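PDB 3VHJ: BfpC from Escherichia coli, which is a membrane protein essential for type IV pilus biogenesis, represented here by its N-terminal cytoplasmic domain. Local coordinates for residues N4-A9 with N93-V98; Q15-L20 with Q71-S76; Q33-S38 with F58-K63; L46-G51 with K157-K162; R52-Q57 with D102-V107. The protein carries 1 engineered substitution. One frame throughout, in Å; residues are numbered along the deposited sequence.

The five contacts tie together the small sheets of this N-terminal cytoplasmic domain. Interactions 1 and 2 share the sheet of strands 8-11, 14-17 and 72-73, their centres about 10 Å apart. Interactions 3, 4 and 5 involve the antiparallel sheet containing strands 46-52 and 55-60. Interactions 1 and 5 reach the third sheet through either end of strand 96-101, their centres about 24 Å apart. The first segments follow the chain from interaction 1 to 5; interactions 2 and 3 close within the span of interaction 1, and interaction 4 crosses all three. Residues 157-162, late in the chain, connect the first two sheets where interactions 2 and 4 lie about 9 Å apart, centre to centre.

Interaction 1. Residues N4-A9 with N93-V98; sequences NNLGVA and NELWLV
The beginnings of two strands of different sheets, 8-11 and 96-101, with the loops leading into them, meet here, and the carboxamide of Asn-93 joins them at the backbone of Val-8. Asn-93 ND2 donates to Val-8 O over 3.0 Å, with an N-H...O angle of 153°. The acceptor lies close to the plane of the Asn-93 amide, while the donor is tilted modestly from the Val-8 carbonyl plane. On the same amide, Asn-93 OD1 accepts from Val-10 N, so the group grips the O of one residue and the N of the second one on, much as the backbone of a neighbouring strand would, and both ends fix its rotation.

The rest of the contact is apolar. With CG anti to the backbone N (chi1 -170°), Leu-95 sets its two methyls against Leu-6 and Ala-9. Leu-95 CD1 reaches Leu-6 CD2 at 3.6 Å, the two side chains crossing at about a right angle, and Leu-95 CD2 lies 4.0 Å from Ala-9 CB. Both methyls of Leu-97 also approach that CB. Leu-6 itself closes an Asx turn, in which Asn-4 OD1 accepts from Leu-6 N at 2.9 Å.

Strand 107-113 borders the contact: Ser-112 OG bonds Leu-6 O, and Leu-95 and Leu-97 pack on Ser-112. Trp-96 and Val-98 pack instead against helix 116-127 and strand 85-90.

Interaction 2. Residues Q15-L20 with Q71-S76; sequences QYAVNL and QVTLLS
Two backbone hydrogen bonds clamp Ala-17 against residues 72-74. Ala-17 N donates to Val-72 O at 2.8 Å, and Leu-74 N donates to Ala-17 O at 3.1 Å, the latter nearly straight at 168°. Water extends the pairing at both ends: one molecule joins Gln-15 O to Val-72 N, a second Ala-17 O to Leu-75 N.

Among the aromatic contacts, Leu-74 CD1 sits over one face of the Tyr-16 ring, 4.0 Å from its centroid, placed there by a CG anti to the backbone N (chi1 176°), and Val-72 O lies at the ring edge. The apolar contacts centre on Leu-74 CB, which wedges between Tyr-16 CB and Val-18 CG1 and lies 3.7 Å from each. Farther along, Leu-20 CD1 presses on Thr-73 CG2 at 3.3 Å, a tight fit. Gln-71 lays its OE1 beside the Ala-17 methyl, but that oxygen takes its hydrogen bond from Lys-68 N.

Ala-17 bonds Val-72 O and Leu-74 N, on either side of Thr-73, the pattern of a parallel beta bridge, here joining strand 14-17 to the short, weakly bonded strand 72-73 at the margin of a mixed three-stranded sheet.

Interaction 3. Residues Q33-S38 with F58-K63; sequences QALNKS and FAVGDK
One face of the Phe-58 ring lies flat against the backbone of helix 31-42 at Leu-35. Leu-35 CA stands over the ring centre, 3.7 Å above its plane, and Leu-35 CB makes a CH-pi contact at 4.0 Å from the centroid, 17° off the normal. The Leu-35 branch then runs back over the ring toward its root, where CD1 meets Phe-58 CD1 at 3.6 Å; the two side chains thus slide past each other in opposite directions. At the far end of the ring the approach is oblique: Ala-34 CB comes to 3.4 Å from Phe-58 CE2, and Ser-38 CB to 4.0 Å from Phe-58 CE1. Placing CG between the backbone N and the carbonyl carbon (chi1 50°) lifts the ring off the strand and onto the helix.

Val-60, two residues on, adds a smaller contact, its CG2 lying 3.8 Å from Leu-35 CD1 and 3.4 Å from Ser-38 OG. An alanine in place of Phe-58 would probably open a gap beneath Leu-35 and leave the Ala-34 methyl without its aromatic partner.

Helix 33-38 and strand 58-60 run almost parallel, 10° apart, with their axes 9.1 Å from each other. The helix thus covers one side of the antiparallel sheet, where Leu-35 also touches Tyr-47 and Val-49 of strand 46-52, and Val-60 reaches Leu-39.

Interaction 4. Residues L46-G51 with K157-K162; sequences LYSVIG and KGKKLK
Tyr-47 and Lys-162 form an antiparallel hydrogen-bonded pair: Tyr-47 N donates to Lys-162 O at 2.9 Å, and Lys-162 N returns a nearly straight bond to Tyr-47 O at 2.7 Å. Their side chains meet on the same side of the sheet. Lys-162 CB lies over one face of the Tyr-47 ring, 4.1 Å from its centroid and shifted toward the rim. From there the lysine, bent at chi3 and chi4, follows the ring outward until NZ donates to Tyr-47 OH at 2.9 Å. Replacing Tyr-47 by an alanine would probably leave the Lys-162 ammonium without this hydroxyl and its aliphatic chain without a surface to lie on.

Farther along, Lys-159 takes over. Bent at chi2, chi3 and chi4, each near -60°, it curls back to bring NZ 2.7 Å from Val-49 O, while its CG rests 3.7 Å from Ile-50 CG2. At Ser-48, where the backbones do not pair directly, a water links its OG to Lys-160 O, and a second, unusually close to OG, leads to Lys-159 O.

The backbone of residues 157-162 is held from its other side as well: that of Lys-159 bonds the Thr-73 backbone, Lys-159 N also meets Ser-76 OG, and Leu-161 N bonds Gln-71 O. This late segment therefore lies between strand 46-52 and strand 72-73, while helix 31-42 packs on Tyr-47 through Leu-35 and Leu-39.

Interaction 5. Residues R52-Q57 with D102-V107; sequences RFQGEQ and DKDGMV
The Gln-57 carboxamide faces the backbone of residues 105-107 and uses both its polar atoms there. Its CG lies between the backbone N and the carbonyl carbon (chi1 67°), and the extended chain beyond carries the amide across. Gln-57 OE1 accepts from Val-107 N at 2.8 Å, the N-H pointing straight (175°) at a lone pair in the carbonyl plane. Gln-57 NE2 donates to Gly-105 O at 2.9 Å; this oxygen is close to the amide plane, so the group is held flat between two bonds. The selenomethionine at Met-106 slides past Gln-57 in the opposite direction, its SE 3.9 Å from Gln-57 CB and its CE ending 3.6 Å from Gly-55 O. Gln-54 crosses Asp-104 at a slant, with amide and carboxylate planes 60° apart. A water in the plane of the Arg-52 guanidinium links NE to Gly-105 O.

Asp-102 OD2 steadies the facing loop, gripped by Asp-104 N and Met-106 N from opposite faces of its carboxylate. Two type I turns pack together here: one joins strand 46-52 to 55-60, the other follows strand 96-101 and leads into 107-113.

Interaction 1. Residues N4-A9 with N93-V98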
# COMPACT_ATOMS: atom_id res chain seq x y z
N ASN A 4 6.82 16.81 2.60
CA ASN A 4 7.35 15.93 3.64
C ASN A 4 7.76 14.60 3.00
O ASN A 4 7.68 14.46 1.77
CB ASN A 4 6.30 15.69 4.74
CG ASN A 4 5.04 15.00 4.24
OD1 ASN A 4 5.09 13.91 3.68
ND2 ASN A 4 3.90 15.64 4.45
N ASN A 5 8.21 13.64 3.80
CA ASN A 5 8.62 12.37 3.22
C ASN A 5 7.80 11.20 3.74
O ASN A 5 8.29 10.07 3.83
CB ASN A 5 10.12 12.14 3.46
CG ASN A 5 10.50 12.08 4.93
OD1 ASN A 5 11.69 12.05 5.27
ND2 ASN A 5 9.50 12.06 5.80
N LEU A 6 6.54 11.47 4.06
CA LEU A 6 5.63 10.45 4.57
C LEU A 6 5.41 9.31 3.58
O LEU A 6 5.05 8.20 3.97
CB LEU A 6 4.27 11.07 4.90
CG LEU A 6 3.92 11.43 6.34
CD1 LEU A 6 2.65 12.29 6.35
CD2 LEU A 6 3.72 10.16 7.15
N GLY A 7 5.61 9.60 2.30
CA GLY A 7 5.38 8.59 1.28
C GLY A 7 6.53 7.64 0.97
O GLY A 7 6.42 6.83 0.04
N VAL A 8 7.63 7.72 1.71
CA VAL A 8 8.76 6.84 1.43
C VAL A 8 9.17 6.03 2.65
O VAL A 8 9.59 6.58 3.67
CB VAL A 8 9.98 7.64 0.92
CG1 VAL A 8 11.13 6.69 0.61
CG2 VAL A 8 9.60 8.41 -0.34
N ALA A 9 9.05 4.71 2.55
CA ALA A 9 9.41 3.85 3.66
C ALA A 9 10.73 3.15 3.40
O ALA A 9 11.10 2.91 2.26
CB ALA A 9 8.30 2.82 3.90
N ASN A 93 12.46 3.61 9.11
CA ASN A 93 12.72 5.04 9.19
C ASN A 93 11.71 5.89 9.96
O ASN A 93 11.25 6.92 9.46
CB ASN A 93 12.90 5.59 7.77
CG ASN A 93 11.67 5.37 6.90
OD1 ASN A 93 10.96 4.37 7.06
ND2 ASN A 93 11.43 6.28 5.97
N GLU A 94 11.37 5.48 11.18
CA GLU A 94 10.45 6.24 12.02
C GLU A 94 9.08 6.40 11.38
O GLU A 94 8.39 7.39 11.62
CB GLU A 94 11.01 7.65 12.27
CG GLU A 94 12.52 7.74 12.46
CD GLU A 94 12.98 7.19 13.79
OE1 GLU A 94 14.15 7.43 14.15
OE2 GLU A 94 12.17 6.52 14.46
N LEU A 95 8.68 5.43 10.57
CA LEU A 95 7.38 5.52 9.92
C LEU A 95 6.56 4.26 10.23
O LEU A 95 7.12 3.17 10.35
CB LEU A 95 7.58 5.66 8.41
CG LEU A 95 6.41 6.01 7.50
CD1 LEU A 95 5.92 7.43 7.79
CD2 LEU A 95 6.86 5.89 6.05
N TRP A 96 5.25 4.43 10.37
CA TRP A 96 4.36 3.31 10.63
C TRP A 96 3.50 3.08 9.41
O TRP A 96 2.98 4.02 8.82
CB TRP A 96 3.49 3.58 11.85
CG TRP A 96 4.28 3.43 13.11
CD1 TRP A 96 5.07 4.37 13.70
CD2 TRP A 96 4.43 2.23 13.87
NE1 TRP A 96 5.71 3.83 14.79
CE2 TRP A 96 5.33 2.52 14.92
CE3 TRP A 96 3.88 0.94 13.78
CZ2 TRP A 96 5.71 1.56 15.87
CZ3 TRP A 96 4.26 -0.01 14.72
CH2 TRP A 96 5.16 0.31 15.75
N LEU A 97 3.34 1.81 9.04
CA LEU A 97 2.57 1.43 7.87
C LEU A 97 1.35 0.58 8.23
O LEU A 97 1.42 -0.28 9.10
CB LEU A 97 3.45 0.63 6.92
CG LEU A 97 4.81 1.23 6.56
CD1 LEU A 97 5.59 0.23 5.71
CD2 LEU A 97 4.62 2.55 5.82
N VAL A 98 0.23 0.85 7.56
CA VAL A 98 -0.98 0.07 7.75
C VAL A 98 -1.39 -0.34 6.34
O VAL A 98 -1.67 0.51 5.51
CB VAL A 98 -2.12 0.88 8.40
CG1 VAL A 98 -3.37 -0.00 8.54
CG2 VAL A 98 -1.68 1.37 9.78

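Interaction 2. Residues Q15-L20 with Q71-S76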
# COMPACT_ATOMS: atom_id res chain seq x y z
N GLN A 15 14.11 1.10 -0.39
CA GLN A 15 13.20 2.22 -0.19
C GLN A 15 11.96 1.94 -1.03
O GLN A 15 12.07 1.44 -2.15
CB GLN A 15 13.88 3.53 -0.61
CG GLN A 15 14.97 3.97 0.38
CD GLN A 15 15.80 5.14 -0.11
OE1 GLN A 15 16.71 5.60 0.59
NE2 GLN A 15 15.50 5.64 -1.30
N TYR A 16 10.79 2.23 -0.47
CA TYR A 16 9.54 1.98 -1.17
C TYR A 16 8.57 3.14 -1.05
O TYR A 16 8.52 3.82 -0.02
CB TYR A 16 8.84 0.77 -0.57
CG TYR A 16 9.62 -0.51 -0.61
CD1 TYR A 16 9.55 -1.35 -1.71
CD2 TYR A 16 10.41 -0.90 0.47
CE1 TYR A 16 10.23 -2.57 -1.74
CE2 TYR A 16 11.10 -2.11 0.46
CZ TYR A 16 11.00 -2.94 -0.65
OH TYR A 16 11.65 -4.15 -0.67
N ALA A 17 7.79 3.33 -2.10
CA ALA A 17 6.77 4.37 -2.11
C ALA A 17 5.58 3.77 -1.38
O ALA A 17 5.11 2.69 -1.73
CB ALA A 17 6.38 4.71 -3.55
N VAL A 18 5.11 4.46 -0.34
CA VAL A 18 3.95 4.00 0.43
C VAL A 18 2.92 5.13 0.49
O VAL A 18 3.21 6.26 0.09
CB VAL A 18 4.34 3.58 1.88
CG1 VAL A 18 5.28 2.38 1.83
CG2 VAL A 18 5.01 4.74 2.60
N ASN A 19 1.73 4.82 0.99
CA ASN A 19 0.66 5.81 1.10
C ASN A 19 0.21 6.30 -0.27
O ASN A 19 -0.04 7.49 -0.47
CB ASN A 19 1.09 7.00 1.94
CG ASN A 19 -0.09 7.80 2.46
OD1 ASN A 19 -0.78 7.38 3.38
ND2 ASN A 19 -0.34 8.96 1.86
N LEU A 20 0.12 5.39 -1.23
CA LEU A 20 -0.33 5.73 -2.57
C LEU A 20 -1.85 5.60 -2.61
O LEU A 20 -2.44 4.97 -1.75
CB LEU A 20 0.28 4.78 -3.59
CG LEU A 20 1.81 4.84 -3.75
CD1 LEU A 20 2.32 3.50 -4.21
CD2 LEU A 20 2.18 5.94 -4.73
N GLN A 71 10.43 5.11 -7.96
CA GLN A 71 10.32 4.44 -6.67
C GLN A 71 9.46 3.20 -6.80
O GLN A 71 8.42 3.23 -7.47
CB GLN A 71 9.69 5.36 -5.61
CG GLN A 71 10.51 6.59 -5.30
CD GLN A 71 9.73 7.58 -4.46
OE1 GLN A 71 8.50 7.57 -4.44
NE2 GLN A 71 10.44 8.47 -3.77
N VAL A 72 9.89 2.11 -6.17
CA VAL A 72 9.13 0.87 -6.19
C VAL A 72 8.03 1.01 -5.15
O VAL A 72 8.31 1.38 -4.00
CB VAL A 72 10.00 -0.34 -5.81
CG1 VAL A 72 9.16 -1.61 -5.82
CG2 VAL A 72 11.18 -0.46 -6.77
N THR A 73 6.79 0.73 -5.53
CA THR A 73 5.69 0.82 -4.57
C THR A 73 5.73 -0.44 -3.72
O THR A 73 5.86 -1.57 -4.23
CB THR A 73 4.33 0.94 -5.28
OG1 THR A 73 4.00 -0.29 -5.92
CG2 THR A 73 4.37 2.06 -6.32
N LEU A 74 5.62 -0.25 -2.41
CA LEU A 74 5.67 -1.36 -1.47
C LEU A 74 4.62 -2.43 -1.75
O LEU A 74 4.95 -3.61 -1.86
CB LEU A 74 5.50 -0.85 -0.04
CG LEU A 74 5.44 -1.96 1.02
CD1 LEU A 74 6.76 -2.73 1.01
CD2 LEU A 74 5.17 -1.36 2.39
N LEU A 75 3.37 -2.03 -1.87
CA LEU A 75 2.31 -3.00 -2.09
C LEU A 75 2.49 -3.86 -3.33
O LEU A 75 2.07 -5.01 -3.34
CB LEU A 75 0.94 -2.30 -2.10
CG LEU A 75 0.27 -2.16 -0.72
CD1 LEU A 75 -0.16 -3.55 -0.23
CD2 LEU A 75 1.24 -1.52 0.28
N SER A 76 3.11 -3.32 -4.37
CA SER A 76 3.32 -4.11 -5.58
C SER A 76 4.40 -5.16 -5.35
O SER A 76 4.41 -6.21 -5.99
CB SER A 76 3.76 -3.22 -6.75
OG SER A 76 5.09 -2.75 -6.59
O HOH W 1 12.45 2.39 -4.70
O HOH W 2 2.76 0.92 -1.73

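Interaction 3. Residues Q33-S38 with F58-K63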
# COMPACT_ATOMS: atom_id res chain seq x y z
N GLN A 33 -8.79 4.06 -18.24
CA GLN A 33 -9.69 5.18 -18.01
C GLN A 33 -9.76 5.54 -16.54
O GLN A 33 -9.70 6.71 -16.17
CB GLN A 33 -11.09 4.85 -18.50
CG GLN A 33 -11.22 4.80 -20.00
CD GLN A 33 -12.61 4.42 -20.42
OE1 GLN A 33 -13.09 3.33 -20.11
NE2 GLN A 33 -13.28 5.32 -21.12
N ALA A 34 -9.89 4.52 -15.70
CA ALA A 34 -9.97 4.73 -14.26
C ALA A 34 -8.71 5.43 -13.77
O ALA A 34 -8.79 6.38 -13.00
CB ALA A 34 -10.14 3.39 -13.55
N LEU A 35 -7.55 4.97 -14.22
CA LEU A 35 -6.29 5.58 -13.80
C LEU A 35 -6.20 7.04 -14.20
O LEU A 35 -5.88 7.90 -13.38
CB LEU A 35 -5.10 4.82 -14.40
CG LEU A 35 -3.73 5.48 -14.21
CD1 LEU A 35 -3.46 5.68 -12.73
CD2 LEU A 35 -2.65 4.62 -14.84
N ASN A 36 -6.48 7.32 -15.46
CA ASN A 36 -6.41 8.69 -15.94
C ASN A 36 -7.39 9.61 -15.24
O ASN A 36 -7.11 10.80 -15.05
CB ASN A 36 -6.62 8.73 -17.45
CG ASN A 36 -5.34 8.45 -18.20
OD1 ASN A 36 -4.42 9.27 -18.20
ND2 ASN A 36 -5.25 7.28 -18.82
N LYS A 37 -8.54 9.07 -14.84
CA LYS A 37 -9.54 9.87 -14.13
C LYS A 37 -9.01 10.18 -12.74
O LYS A 37 -9.23 11.26 -12.21
CB LYS A 37 -10.87 9.10 -14.03
CG LYS A 37 -11.64 9.05 -15.35
CD LYS A 37 -12.83 8.10 -15.29
CE LYS A 37 -13.85 8.51 -14.24
NZ LYS A 37 -15.03 7.59 -14.24
N SER A 38 -8.30 9.22 -12.16
CA SER A 38 -7.73 9.40 -10.83
C SER A 38 -6.59 10.41 -10.88
O SER A 38 -6.48 11.29 -10.02
CB SER A 38 -7.22 8.06 -10.30
OG SER A 38 -6.70 8.20 -8.99
N PHE A 58 -4.30 0.15 -10.07
CA PHE A 58 -3.27 1.17 -10.23
C PHE A 58 -3.05 1.97 -8.96
O PHE A 58 -3.89 2.00 -8.06
CB PHE A 58 -3.68 2.10 -11.36
CG PHE A 58 -5.09 2.61 -11.22
CD1 PHE A 58 -5.38 3.67 -10.37
CD2 PHE A 58 -6.13 1.99 -11.91
CE1 PHE A 58 -6.70 4.10 -10.20
CE2 PHE A 58 -7.45 2.41 -11.75
CZ PHE A 58 -7.73 3.47 -10.90
N ALA A 59 -1.89 2.62 -8.90
CA ALA A 59 -1.54 3.45 -7.76
C ALA A 59 -1.23 4.85 -8.29
O ALA A 59 -0.62 4.99 -9.34
CB ALA A 59 -0.33 2.88 -7.04
N VAL A 60 -1.68 5.87 -7.57
CA VAL A 60 -1.40 7.25 -7.96
C VAL A 60 -0.55 7.86 -6.85
O VAL A 60 -0.92 7.81 -5.68
CB VAL A 60 -2.70 8.06 -8.16
CG1 VAL A 60 -2.39 9.54 -8.31
CG2 VAL A 60 -3.42 7.57 -9.42
N GLY A 61 0.59 8.43 -7.23
CA GLY A 61 1.48 9.03 -6.25
C GLY A 61 1.21 10.48 -5.92
O GLY A 61 0.49 11.18 -6.64
N ASP A 62 1.79 10.94 -4.81
CA ASP A 62 1.63 12.32 -4.36
C ASP A 62 3.01 12.91 -4.13
O ASP A 62 3.66 12.61 -3.13
CB ASP A 62 0.84 12.37 -3.06
CG ASP A 62 0.64 13.79 -2.55
OD1 ASP A 62 1.17 14.74 -3.17
OD2 ASP A 62 -0.06 13.96 -1.54
N LYS A 63 3.46 13.76 -5.04
CA LYS A 63 4.77 14.38 -4.91
C LYS A 63 4.93 15.19 -3.63
O LYS A 63 6.05 15.42 -3.18
CB LYS A 63 5.06 15.28 -6.11
CG LYS A 63 5.20 14.54 -7.43
CD LYS A 63 5.60 15.50 -8.54
CE LYS A 63 5.75 14.78 -9.87
NZ LYS A 63 6.23 15.73 -10.92

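Interaction 4. Residues L46-G51 with K157-K162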
# COMPACT_ATOMS: atom_id res chain seq x y z
N LEU A 46 2.20 10.88 -11.35
CA LEU A 46 2.87 9.67 -10.90
C LEU A 46 1.90 8.50 -10.78
O LEU A 46 0.86 8.60 -10.13
CB LEU A 46 3.53 9.92 -9.55
CG LEU A 46 4.64 10.98 -9.54
CD1 LEU A 46 5.12 11.20 -8.12
CD2 LEU A 46 5.79 10.53 -10.44
N TYR A 47 2.24 7.38 -11.41
CA TYR A 47 1.37 6.23 -11.37
C TYR A 47 2.10 4.91 -11.60
O TYR A 47 3.27 4.88 -11.95
CB TYR A 47 0.29 6.35 -12.44
CG TYR A 47 0.86 6.22 -13.84
CD1 TYR A 47 1.43 7.31 -14.49
CD2 TYR A 47 0.88 4.98 -14.47
CE1 TYR A 47 2.00 7.16 -15.75
CE2 TYR A 47 1.46 4.82 -15.73
CZ TYR A 47 2.02 5.92 -16.36
OH TYR A 47 2.61 5.75 -17.59
N SER A 48 1.37 3.83 -11.41
CA SER A 48 1.89 2.50 -11.63
C SER A 48 0.69 1.59 -11.80
O SER A 48 -0.28 1.69 -11.07
CB SER A 48 2.73 2.04 -10.44
OG SER A 48 3.20 0.72 -10.66
N VAL A 49 0.75 0.73 -12.80
CA VAL A 49 -0.33 -0.20 -13.04
C VAL A 49 0.23 -1.57 -12.69
O VAL A 49 1.32 -1.92 -13.12
CB VAL A 49 -0.78 -0.21 -14.51
CG1 VAL A 49 -1.85 -1.27 -14.73
CG2 VAL A 49 -1.33 1.16 -14.89
N ILE A 50 -0.49 -2.32 -11.87
CA ILE A 50 -0.02 -3.65 -11.52
C ILE A 50 -1.08 -4.66 -11.88
O ILE A 50 -2.28 -4.42 -11.74
CB ILE A 50 0.33 -3.75 -10.02
CG1 ILE A 50 -0.93 -3.70 -9.17
CG2 ILE A 50 1.26 -2.62 -9.63
CD1 ILE A 50 -0.68 -3.97 -7.70
N GLY A 51 -0.63 -5.80 -12.39
CA GLY A 51 -1.56 -6.83 -12.79
C GLY A 51 -1.59 -7.98 -11.81
O GLY A 51 -0.56 -8.38 -11.27
N LYS A 157 9.54 -8.78 -7.37
CA LYS A 157 10.02 -7.54 -7.95
C LYS A 157 8.82 -6.62 -8.06
O LYS A 157 7.81 -6.96 -8.68
CB LYS A 157 10.62 -7.80 -9.34
CG LYS A 157 11.26 -6.56 -9.96
CD LYS A 157 11.90 -6.90 -11.30
CE LYS A 157 12.53 -5.67 -11.94
NZ LYS A 157 13.58 -5.06 -11.07
N GLY A 158 8.92 -5.45 -7.42
CA GLY A 158 7.81 -4.51 -7.46
C GLY A 158 7.78 -3.71 -8.74
O GLY A 158 8.63 -3.87 -9.62
N LYS A 159 6.78 -2.84 -8.86
CA LYS A 159 6.62 -1.99 -10.02
C LYS A 159 6.96 -0.57 -9.58
O LYS A 159 6.57 -0.13 -8.50
CB LYS A 159 5.18 -2.04 -10.54
CG LYS A 159 4.68 -3.44 -10.91
CD LYS A 159 5.40 -3.99 -12.13
CE LYS A 159 5.13 -3.15 -13.38
NZ LYS A 159 3.69 -3.13 -13.74
N LYS A 160 7.70 0.15 -10.42
CA LYS A 160 8.10 1.50 -10.10
C LYS A 160 7.11 2.56 -10.56
O LYS A 160 6.36 2.37 -11.52
CB LYS A 160 9.46 1.80 -10.74
CG LYS A 160 10.61 0.94 -10.25
CD LYS A 160 11.89 1.29 -10.99
CE LYS A 160 13.09 0.54 -10.44
NZ LYS A 160 12.91 -0.93 -10.55
N LEU A 161 7.11 3.69 -9.87
CA LEU A 161 6.23 4.80 -10.23
C LEU A 161 6.73 5.35 -11.56
O LEU A 161 7.93 5.51 -11.77
CB LEU A 161 6.28 5.90 -9.17
CG LEU A 161 5.62 5.58 -7.83
CD1 LEU A 161 5.74 6.78 -6.88
CD2 LEU A 161 4.15 5.26 -8.06
N LYS A 162 5.80 5.63 -12.47
CA LYS A 162 6.13 6.19 -13.77
C LYS A 162 5.55 7.60 -13.76
O LYS A 162 4.69 7.90 -12.94
CB LYS A 162 5.50 5.36 -14.89
CG LYS A 162 5.98 3.91 -14.91
CD LYS A 162 5.22 3.03 -15.90
CE LYS A 162 5.63 3.29 -17.35
NZ LYS A 162 5.29 4.66 -17.82
O HOH W 3 5.27 0.47 -12.96
O HOH W 4 3.64 -0.30 -8.38

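Interaction 5. Residues R52-Q57 with D102-V107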
# COMPACT_ATOMS: atom_id res chain seq x y z
N ARG A 52 -2.79 -8.49 -11.58
CA ARG A 52 -3.00 -9.61 -10.68
C ARG A 52 -3.91 -10.58 -11.42
O ARG A 52 -4.47 -10.24 -12.47
CB ARG A 52 -3.64 -9.13 -9.38
CG ARG A 52 -2.70 -8.30 -8.49
CD ARG A 52 -1.60 -9.17 -7.89
NE ARG A 52 -0.68 -8.45 -7.02
CZ ARG A 52 0.43 -7.84 -7.41
NH1 ARG A 52 0.80 -7.86 -8.69
NH2 ARG A 52 1.20 -7.24 -6.52
N PHE A 53 -4.05 -11.79 -10.90
CA PHE A 53 -4.89 -12.80 -11.55
C PHE A 53 -6.33 -12.34 -11.75
O PHE A 53 -6.87 -12.44 -12.85
CB PHE A 53 -4.88 -14.09 -10.73
CG PHE A 53 -5.72 -15.19 -11.34
CD1 PHE A 53 -5.40 -15.72 -12.58
CD2 PHE A 53 -6.83 -15.68 -10.66
CE1 PHE A 53 -6.17 -16.74 -13.14
CE2 PHE A 53 -7.61 -16.70 -11.22
CZ PHE A 53 -7.28 -17.23 -12.46
N GLN A 54 -6.94 -11.83 -10.68
CA GLN A 54 -8.33 -11.37 -10.74
C GLN A 54 -8.52 -10.05 -11.49
O GLN A 54 -9.63 -9.54 -11.58
CB GLN A 54 -8.90 -11.25 -9.33
CG GLN A 54 -8.90 -12.55 -8.53
CD GLN A 54 -9.87 -13.58 -9.09
OE1 GLN A 54 -9.86 -14.74 -8.67
NE2 GLN A 54 -10.71 -13.16 -10.02
N GLY A 55 -7.43 -9.51 -12.02
CA GLY A 55 -7.54 -8.25 -12.75
C GLY A 55 -6.45 -7.25 -12.41
O GLY A 55 -5.53 -7.53 -11.64
N GLU A 56 -6.57 -6.06 -12.97
CA GLU A 56 -5.58 -5.03 -12.74
C GLU A 56 -6.02 -3.92 -11.80
O GLU A 56 -7.20 -3.80 -11.47
CB GLU A 56 -5.15 -4.42 -14.07
CG GLU A 56 -4.46 -5.42 -14.97
CD GLU A 56 -3.95 -4.78 -16.23
OE1 GLU A 56 -4.71 -4.75 -17.23
OE2 GLU A 56 -2.80 -4.30 -16.22
N GLN A 57 -5.05 -3.13 -11.37
CA GLN A 57 -5.30 -2.01 -10.48
C GLN A 57 -4.15 -1.03 -10.66
O GLN A 57 -3.15 -1.32 -11.31
CB GLN A 57 -5.40 -2.48 -9.03
CG GLN A 57 -4.11 -3.02 -8.43
CD GLN A 57 -4.34 -3.67 -7.08
OE1 GLN A 57 -4.91 -3.07 -6.17
NE2 GLN A 57 -3.89 -4.92 -6.95
N ASP A 102 -7.05 -7.59 -0.34
CA ASP A 102 -8.19 -8.50 -0.28
C ASP A 102 -7.97 -9.85 -0.95
O ASP A 102 -6.91 -10.10 -1.52
CB ASP A 102 -9.45 -7.82 -0.83
CG ASP A 102 -9.43 -7.65 -2.34
OD1 ASP A 102 -10.25 -6.85 -2.84
OD2 ASP A 102 -8.62 -8.30 -3.03
N LYS A 103 -8.98 -10.70 -0.87
CA LYS A 103 -8.92 -12.04 -1.43
C LYS A 103 -8.63 -12.07 -2.92
O LYS A 103 -8.16 -13.08 -3.45
CB LYS A 103 -10.24 -12.77 -1.14
CG LYS A 103 -10.20 -14.27 -1.36
CD LYS A 103 -9.19 -14.95 -0.44
CE LYS A 103 -9.22 -16.46 -0.60
NZ LYS A 103 -8.27 -17.13 0.33
N ASP A 104 -8.89 -10.96 -3.61
CA ASP A 104 -8.65 -10.88 -5.05
C ASP A 104 -7.31 -10.22 -5.37
O ASP A 104 -6.98 -9.99 -6.53
CB ASP A 104 -9.77 -10.11 -5.75
CG ASP A 104 -11.10 -10.84 -5.70
OD1 ASP A 104 -11.13 -12.05 -6.00
OD2 ASP A 104 -12.12 -10.20 -5.36
N GLY A 105 -6.56 -9.89 -4.33
CA GLY A 105 -5.27 -9.26 -4.53
C GLY A 105 -5.35 -7.75 -4.71
O GLY A 105 -4.35 -7.11 -5.03
N MSE A 106 -6.53 -7.18 -4.51
CA MSE A 106 -6.69 -5.74 -4.66
C MSE A 106 -6.26 -5.02 -3.39
O MSE A 106 -6.60 -5.43 -2.28
CB MSE A 106 -8.15 -5.38 -4.96
CG MSE A 106 -8.69 -5.96 -6.27
SE MSE A 106 -7.84 -5.30 -7.86
CE MSE A 106 -6.79 -6.85 -8.34
N VAL A 107 -5.49 -3.95 -3.56
CA VAL A 107 -5.03 -3.18 -2.43
C VAL A 107 -6.18 -2.38 -1.85
O VAL A 107 -6.79 -1.55 -2.55
CB VAL A 107 -3.88 -2.22 -2.84
CG1 VAL A 107 -3.47 -1.36 -1.65
CG2 VAL A 107 -2.69 -3.02 -3.34
O HOH W 5 -1.85 -8.15 -4.57
O HOH W 6 -5.76 -11.78 -8.26
O HOH W 7 -6.69 -1.33 -5.54